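Local coordinates for brain-specific angiogenesis inhibitor 1-associated protein 2-like protein 2 (PDB 3OK8) that binds phosphoinositides through its I-BAR (IMD) domain and induces planar or gently curved membrane structures, at residues A[10-21]-A[171-182]. Numbering follows the deposited sequence.
Sequences FYRSTMAIYKSI and VSESKRAAELEE
Phe10 and Val171 meet where helices 5-66 and 153-217 run nearly parallel; CG1 of the valine presses on CG of the phenylalanine ring at 3.3 Å and the two side chains cross at about a right angle. Farther along, Ala178 suits its place because a lone methyl lets a large ring come close: Tyr18 CE2 lies 3.6 Å from Ala178 CB, and Thr14 CG2 meets the same methyl. Ile17 uses both branches: CG2, anti to the backbone N, rests on Ala178 O at 3.4 Å, while CD1 reaches the aliphatic CG of Glu179, whose carboxylate turns to Ser68 of the second subunit. Ile21 CD1 packs on the backbone of Glu182.

Lys175 works mainly through its methylenes. With CG anti to the backbone N (chi1 -168°) and the chain extended beyond, CD runs past Phe10 CD1 at 3.9 Å and CE packs tightly on Ser13 CB; its ammonium is at most weakly attracted to the ring. Cutting the side chain back to an alanine is likely to strip the Phe10 ring and Ser13 of their aliphatic cover and open a gap beside them.

A polar link passes through water: one molecule joins Tyr18 OH to Ser174 O, 2.7 Å from each; that hydroxyl also bonds Ser120 of helix 71-147, which completes the three-helix bundle of the IMD domain. With no direct hydrogen bond across, helices 5-66 and 153-217 are held here by apolar contact and the water between Tyr18 and Ser174.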
loop_
_atom_site.group_PDB
_atom_site.type_symbol
_atom_site.label_atom_id
_atom_site.label_comp_id
_atom_site.label_asym_id
_atom_site.label_seq_id
_atom_site.Cartn_x
_atom_site.Cartn_y
_atom_site.Cartn_z
ATOM N N PHE A 10 49.110 1.875 2.034
ATOM C CA PHE A 10 48.219 3.005 2.212
ATOM C C PHE A 10 47.673 3.448 0.868
ATOM O O PHE A 10 46.467 3.654 0.707
ATOM C CB PHE A 10 48.934 4.159 2.913
ATOM C CG PHE A 10 48.918 4.052 4.403
ATOM C CD1 PHE A 10 48.014 4.783 5.151
ATOM C CD2 PHE A 10 49.785 3.199 5.056
ATOM C CE1 PHE A 10 47.989 4.680 6.528
ATOM C CE2 PHE A 10 49.768 3.089 6.433
ATOM C CZ PHE A 10 48.869 3.830 7.171
ATOM N N TYR A 11 48.563 3.580 -0.101
ATOM C CA TYR A 11 48.162 4.016 -1.427
ATOM C C TYR A 11 47.093 3.112 -1.998
ATOM O O TYR A 11 46.107 3.591 -2.547
ATOM C CB TYR A 11 49.336 4.035 -2.391
ATOM C CG TYR A 11 48.898 4.371 -3.788
ATOM C CD1 TYR A 11 48.719 5.689 -4.173
ATOM C CD2 TYR A 11 48.632 3.371 -4.716
ATOM C CE1 TYR A 11 48.304 6.010 -5.445
ATOM C CE2 TYR A 11 48.215 3.680 -5.991
ATOM C CZ TYR A 11 48.053 5.005 -6.350
ATOM O OH TYR A 11 47.643 5.340 -7.617
ATOM N N ARG A 12 47.305 1.804 -1.885
ATOM C CA ARG A 12 46.358 0.821 -2.409
ATOM C C ARG A 12 45.042 0.820 -1.632
ATOM O O ARG A 12 43.971 0.721 -2.222
ATOM C CB ARG A 12 46.974 -0.582 -2.415
ATOM C CG ARG A 12 47.844 -0.873 -3.634
ATOM C CD ARG A 12 48.937 -1.912 -3.354
ATOM N NE ARG A 12 48.632 -2.772 -2.212
ATOM C CZ ARG A 12 49.469 -3.018 -1.204
ATOM N NH1 ARG A 12 50.691 -2.487 -1.191
ATOM N NH2 ARG A 12 49.089 -3.814 -0.210
ATOM N N SER A 13 45.135 0.930 -0.310
ATOM C CA SER A 13 43.966 0.914 0.561
ATOM C C SER A 13 43.082 2.133 0.352
ATOM O O SER A 13 41.858 2.033 0.367
ATOM C CB SER A 13 44.389 0.833 2.025
ATOM O OG SER A 13 44.523 -0.517 2.431
ATOM N N THR A 14 43.710 3.286 0.165
ATOM C CA THR A 14 42.985 4.520 -0.106
ATOM C C THR A 14 42.316 4.466 -1.479
ATOM O O THR A 14 41.238 5.027 -1.685
ATOM C CB THR A 14 43.924 5.734 -0.056
ATOM O OG1 THR A 14 44.598 5.764 1.208
ATOM C CG2 THR A 14 43.139 7.019 -0.243
ATOM N N MET A 15 42.968 3.785 -2.412
ATOM C CA MET A 15 42.472 3.669 -3.774
ATOM C C MET A 15 41.286 2.716 -3.850
ATOM O O MET A 15 40.354 2.937 -4.613
ATOM C CB MET A 15 43.595 3.215 -4.704
ATOM C CG MET A 15 44.501 4.356 -5.130
ATOM S SD MET A 15 43.654 5.433 -6.304
ATOM C CE MET A 15 44.154 7.037 -5.717
ATOM N N ALA A 16 41.330 1.664 -3.041
ATOM C CA ALA A 16 40.242 0.703 -2.947
ATOM C C ALA A 16 38.949 1.371 -2.476
ATOM O O ALA A 16 37.855 0.936 -2.825
ATOM C CB ALA A 16 40.623 -0.414 -2.002
ATOM N N ILE A 17 39.092 2.422 -1.676
ATOM C CA ILE A 17 37.960 3.136 -1.107
ATOM C C ILE A 17 37.319 4.101 -2.096
ATOM O O ILE A 17 36.099 4.105 -2.262
ATOM C CB ILE A 17 38.362 3.902 0.144
ATOM C CG1 ILE A 17 38.669 2.921 1.272
ATOM C CG2 ILE A 17 37.252 4.880 0.535
ATOM C CD1 ILE A 17 39.222 3.580 2.524
ATOM N N TYR A 18 38.136 4.923 -2.742
ATOM C CA TYR A 18 37.657 5.754 -3.839
ATOM C C TYR A 18 37.029 4.918 -4.949
ATOM O O TYR A 18 36.067 5.344 -5.591
ATOM C CB TYR A 18 38.793 6.603 -4.409
ATOM C CG TYR A 18 39.121 7.765 -3.519
ATOM C CD1 TYR A 18 38.183 8.765 -3.296
ATOM C CD2 TYR A 18 40.358 7.859 -2.877
ATOM C CE1 TYR A 18 38.462 9.828 -2.470
ATOM C CE2 TYR A 18 40.645 8.926 -2.046
ATOM C CZ TYR A 18 39.693 9.905 -1.852
ATOM O OH TYR A 18 39.943 10.965 -1.029
ATOM N N LYS A 19 37.577 3.730 -5.182
ATOM C CA LYS A 19 37.015 2.855 -6.201
ATOM C C LYS A 19 35.722 2.185 -5.744
ATOM O O LYS A 19 34.874 1.871 -6.572
ATOM C CB LYS A 19 38.025 1.823 -6.697
ATOM C CG LYS A 19 38.931 2.336 -7.822
ATOM C CD LYS A 19 39.974 3.345 -7.311
ATOM C CE LYS A 19 40.616 4.138 -8.443
ATOM N NZ LYS A 19 41.542 3.302 -9.265
ATOM N N SER A 20 35.565 1.970 -4.438
ATOM C CA SER A 20 34.300 1.445 -3.918
ATOM C C SER A 20 33.199 2.470 -4.125
ATOM O O SER A 20 32.065 2.135 -4.465
ATOM C CB SER A 20 34.400 1.121 -2.427
ATOM O OG SER A 20 34.878 -0.189 -2.206
ATOM N N ILE A 21 33.540 3.732 -3.899
ATOM C CA ILE A 21 32.574 4.809 -4.031
ATOM C C ILE A 21 32.161 4.991 -5.492
ATOM O O ILE A 21 30.993 5.135 -5.794
ATOM C CB ILE A 21 33.132 6.140 -3.469
ATOM C CG1 ILE A 21 33.354 6.033 -1.955
ATOM C CG2 ILE A 21 32.213 7.311 -3.817
ATOM C CD1 ILE A 21 34.056 7.251 -1.354
ATOM N N VAL A 171 49.766 10.525 3.566
ATOM C CA VAL A 171 49.209 9.217 3.272
ATOM C C VAL A 171 48.256 8.743 4.369
ATOM O O VAL A 171 47.225 8.140 4.089
ATOM C CB VAL A 171 50.343 8.182 3.072
ATOM C CG1 VAL A 171 50.249 7.066 4.095
ATOM C CG2 VAL A 171 50.365 7.655 1.644
ATOM N N SER A 172 48.605 9.023 5.620
ATOM C CA SER A 172 47.797 8.587 6.752
ATOM C C SER A 172 46.505 9.390 6.821
ATOM O O SER A 172 45.433 8.858 7.122
ATOM C CB SER A 172 48.589 8.755 8.049
ATOM O OG SER A 172 47.783 8.497 9.184
ATOM N N GLU A 173 46.624 10.680 6.530
ATOM C CA GLU A 173 45.495 11.596 6.564
ATOM C C GLU A 173 44.517 11.341 5.412
ATOM O O GLU A 173 43.302 11.489 5.569
ATOM C CB GLU A 173 46.006 13.038 6.520
ATOM C CG GLU A 173 44.930 14.091 6.307
ATOM C CD GLU A 173 43.921 14.151 7.451
ATOM O OE1 GLU A 173 44.353 14.029 8.621
ATOM O OE2 GLU A 173 42.703 14.328 7.175
ATOM N N SER A 174 45.056 10.971 4.255
ATOM C CA SER A 174 44.253 10.700 3.069
ATOM C C SER A 174 43.353 9.494 3.257
ATOM O O SER A 174 42.174 9.523 2.860
ATOM C CB SER A 174 45.154 10.464 1.864
ATOM O OG SER A 174 45.743 11.674 1.438
ATOM N N LYS A 175 43.914 8.437 3.849
ATOM C CA LYS A 175 43.165 7.208 4.104
ATOM C C LYS A 175 41.999 7.455 5.058
ATOM O O LYS A 175 40.913 6.914 4.872
ATOM C CB LYS A 175 44.066 6.092 4.651
ATOM C CG LYS A 175 43.386 4.719 4.646
ATOM C CD LYS A 175 44.267 3.647 5.250
ATOM C CE LYS A 175 43.643 2.264 5.124
ATOM N NZ LYS A 175 44.677 1.176 5.080
ATOM N N ARG A 176 42.239 8.270 6.077
ATOM C CA ARG A 176 41.191 8.666 7.008
ATOM C C ARG A 176 40.134 9.525 6.305
ATOM O O ARG A 176 38.936 9.287 6.444
ATOM C CB ARG A 176 41.803 9.411 8.193
ATOM C CG ARG A 176 40.818 10.201 9.016
ATOM C CD ARG A 176 41.503 11.385 9.705
ATOM N NE ARG A 176 40.536 12.410 10.096
ATOM C CZ ARG A 176 39.886 13.196 9.238
ATOM N NH1 ARG A 176 39.022 14.098 9.685
ATOM N NH2 ARG A 176 40.090 13.080 7.932
ATOM N N ALA A 177 40.575 10.510 5.531
ATOM C CA ALA A 177 39.638 11.367 4.814
ATOM C C ALA A 177 38.802 10.599 3.774
ATOM O O ALA A 177 37.632 10.920 3.544
ATOM C CB ALA A 177 40.369 12.529 4.173
ATOM N N ALA A 178 39.392 9.580 3.157
ATOM C CA ALA A 178 38.674 8.772 2.173
ATOM C C ALA A 178 37.663 7.842 2.838
ATOM O O ALA A 178 36.554 7.647 2.321
ATOM C CB ALA A 178 39.643 7.981 1.317
ATOM N N GLU A 179 38.062 7.250 3.966
ATOM C CA GLU A 179 37.156 6.461 4.797
ATOM C C GLU A 179 35.956 7.293 5.203
ATOM O O GLU A 179 34.811 6.826 5.169
ATOM C CB GLU A 179 37.853 6.002 6.079
ATOM C CG GLU A 179 38.647 4.715 5.973
ATOM C CD GLU A 179 39.390 4.390 7.270
ATOM O OE1 GLU A 179 39.825 5.340 7.972
ATOM O OE2 GLU A 179 39.539 3.189 7.587
ATOM N N LEU A 180 36.237 8.522 5.625
ATOM C CA LEU A 180 35.203 9.426 6.091
ATOM C C LEU A 180 34.150 9.678 5.008
ATOM O O LEU A 180 32.956 9.549 5.264
ATOM C CB LEU A 180 35.811 10.742 6.570
ATOM C CG LEU A 180 34.903 11.675 7.373
ATOM C CD1 LEU A 180 34.142 10.931 8.465
ATOM C CD2 LEU A 180 35.719 12.799 7.980
ATOM N N GLU A 181 34.609 10.042 3.811
ATOM C CA GLU A 181 33.740 10.274 2.661
ATOM C C GLU A 181 32.831 9.081 2.387
ATOM O O GLU A 181 31.646 9.239 2.071
ATOM C CB GLU A 181 34.588 10.555 1.419
ATOM C CG GLU A 181 35.333 11.875 1.477
ATOM C CD GLU A 181 34.404 13.077 1.565
ATOM O OE1 GLU A 181 34.524 13.843 2.545
ATOM O OE2 GLU A 181 33.558 13.262 0.658
ATOM N N GLU A 182 33.400 7.889 2.480
ATOM C CA GLU A 182 32.633 6.677 2.275
ATOM C C GLU A 182 31.523 6.612 3.303
ATOM O O GLU A 182 30.353 6.398 2.960
ATOM C CB GLU A 182 33.532 5.459 2.405
ATOM C CG GLU A 182 32.817 4.134 2.307
ATOM C CD GLU A 182 33.790 2.984 2.281
ATOM O OE1 GLU A 182 34.349 2.658 3.350
ATOM O OE2 GLU A 182 34.012 2.419 1.185
HETATM O O HOH W 1 46.572 7.085 1.642
HETATM O O HOH W 2 42.124 10.997 0.628
HETATM O O HOH W 3 35.283 -0.018 1.230
#